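PDB 6Z5S: H subunit of photosynthetic reaction center complex from Rhodopseudomonas palustris, which probably helps assemble and stabilise the photosynthetic reaction centre on the cytoplasmic side of the membrane and tune electron and proton transfer to its quinone. Local coordinates for residues Asp225-Ser228 / Lys229-Asp233. Numbering follows the deposited sequence.
Sequences DQVS and KLEED
A capping box formed by Ser228 and Glu231 starts helix 229-245, the C-terminal helix of the chain, at the end of the loop that follows strand 205-206. Its two reciprocal bonds are nearly straight. Glu231 N donates to Ser228 OG over 3.2 Å with an angle of 170° at the hydrogen, and Ser228 N donates back to Glu231 OE1. The Ser228 torsion (chi1 77°) sets OG between its own backbone N and carbonyl carbon, from where it faces the amide of Glu231. Glu231 folds back by a bend at chi2, bringing its carboxylate beside the serine. There OE1 is met on its anti side, with the donor 31° out of the carboxylate plane.

As in the classical N-terminal box, side chain and backbone exchange bonds across three residues, satisfying an amide of the first turn that has no preceding helical carbonyl. The regular i to i+4 pattern begins at once: Glu232 N reaches Ser228 O at 2.9 Å, and Asp233 N reaches Lys229 O at 3.0 Å. Beyond the polar pair, Val227 CG2 lies 3.7 Å from Glu231 CB and 4.0 Å from Glu232 CG, and the valine packs alongside the first turn. Val227 and Glu232 also touch Ile129 of strand 129-131, outermost of the antiparallel sheet within this chain.

Second-shell bonds steady the box, Ser228 OG to Asp117 and Glu231 OE2 to Ser222 N. Replacing Glu231 by an alanine removes the carboxylate, which would probably leave the amide N of Ser228 without its acceptor in the box and Ser222 N without its partner. Outside the two segments, Lys229 NZ pairs with an acidic side chain and Glu232 OE2 with a basic one, both on the chain of another protein, placing this first turn at a subunit interface.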
loop_
_atom_site.group_PDB
_atom_site.type_symbol
_atom_site.label_atom_id
_atom_site.label_comp_id
_atom_site.label_asym_id
_atom_site.label_seq_id
_atom_site.Cartn_x
_atom_site.Cartn_y
_atom_site.Cartn_z
ATOM N N ASP D 225 34.315 10.045 -24.826
ATOM C CA ASP D 225 33.306 10.916 -24.239
ATOM C C ASP D 225 31.925 10.278 -24.240
ATOM O O ASP D 225 30.926 10.974 -24.049
ATOM C CB ASP D 225 33.269 12.255 -24.969
ATOM C CG ASP D 225 34.540 13.048 -24.782
ATOM O OD1 ASP D 225 35.219 12.853 -23.752
ATOM O OD2 ASP D 225 34.859 13.872 -25.663
ATOM N N GLN D 226 31.844 8.972 -24.455
ATOM C CA GLN D 226 30.575 8.275 -24.372
ATOM C C GLN D 226 30.845 6.822 -24.025
ATOM O O GLN D 226 31.882 6.264 -24.385
ATOM C CB GLN D 226 29.781 8.391 -25.674
ATOM C CG GLN D 226 30.234 7.454 -26.762
ATOM C CD GLN D 226 29.567 7.748 -28.082
ATOM O OE1 GLN D 226 29.248 8.894 -28.383
ATOM N NE2 GLN D 226 29.353 6.714 -28.879
ATOM N N VAL D 227 29.906 6.222 -23.309
ATOM C CA VAL D 227 30.026 4.850 -22.845
ATOM C C VAL D 227 28.790 4.082 -23.285
ATOM O O VAL D 227 27.666 4.584 -23.184
ATOM C CB VAL D 227 30.220 4.793 -21.314
ATOM C CG1 VAL D 227 29.055 5.440 -20.595
ATOM C CG2 VAL D 227 30.404 3.364 -20.849
ATOM N N SER D 228 29.000 2.880 -23.802
ATOM C CA SER D 228 27.911 2.050 -24.283
ATOM C C SER D 228 27.319 1.229 -23.142
ATOM O O SER D 228 27.914 1.076 -22.077
ATOM C CB SER D 228 28.396 1.131 -25.398
ATOM O OG SER D 228 29.125 0.045 -24.868
ATOM N N LYS D 229 26.123 0.692 -23.382
ATOM C CA LYS D 229 25.481 -0.155 -22.384
ATOM C C LYS D 229 26.332 -1.376 -22.067
ATOM O O LYS D 229 26.397 -1.820 -20.913
ATOM C CB LYS D 229 24.100 -0.577 -22.875
ATOM C CG LYS D 229 23.041 0.492 -22.722
ATOM C CD LYS D 229 21.755 0.103 -23.413
ATOM C CE LYS D 229 21.785 0.472 -24.878
ATOM N NZ LYS D 229 20.519 0.096 -25.551
ATOM N N LEU D 230 26.996 -1.928 -23.082
ATOM C CA LEU D 230 27.836 -3.098 -22.868
ATOM C C LEU D 230 28.996 -2.769 -21.943
ATOM O O LEU D 230 29.300 -3.524 -21.013
ATOM C CB LEU D 230 28.346 -3.620 -24.205
ATOM C CG LEU D 230 29.111 -4.934 -24.127
ATOM C CD1 LEU D 230 28.269 -5.985 -23.447
ATOM C CD2 LEU D 230 29.506 -5.384 -25.510
ATOM N N GLU D 231 29.653 -1.636 -22.177
ATOM C CA GLU D 231 30.736 -1.230 -21.296
ATOM C C GLU D 231 30.223 -0.903 -19.904
ATOM O O GLU D 231 30.928 -1.133 -18.920
ATOM C CB GLU D 231 31.471 -0.035 -21.889
ATOM C CG GLU D 231 32.066 -0.308 -23.249
ATOM C CD GLU D 231 32.015 0.898 -24.161
ATOM O OE1 GLU D 231 31.288 1.859 -23.840
ATOM O OE2 GLU D 231 32.698 0.886 -25.205
ATOM N N GLU D 232 29.008 -0.368 -19.803
ATOM C CA GLU D 232 28.414 -0.117 -18.496
ATOM C C GLU D 232 28.277 -1.408 -17.700
ATOM O O GLU D 232 28.708 -1.483 -16.540
ATOM C CB GLU D 232 27.057 0.559 -18.659
ATOM C CG GLU D 232 27.128 2.046 -18.906
ATOM C CD GLU D 232 25.762 2.694 -18.879
ATOM O OE1 GLU D 232 25.222 2.996 -19.963
ATOM O OE2 GLU D 232 25.223 2.895 -17.773
ATOM N N ASP D 233 27.665 -2.435 -18.297
ATOM C CA ASP D 233 27.593 -3.706 -17.586
ATOM C C ASP D 233 28.973 -4.262 -17.295
ATOM O O ASP D 233 29.200 -4.808 -16.216
ATOM C CB ASP D 233 26.762 -4.747 -18.329
ATOM C CG ASP D 233 25.299 -4.681 -17.974
ATOM O OD1 ASP D 233 24.951 -3.995 -16.993
ATOM O OD2 ASP D 233 24.511 -5.419 -18.586
#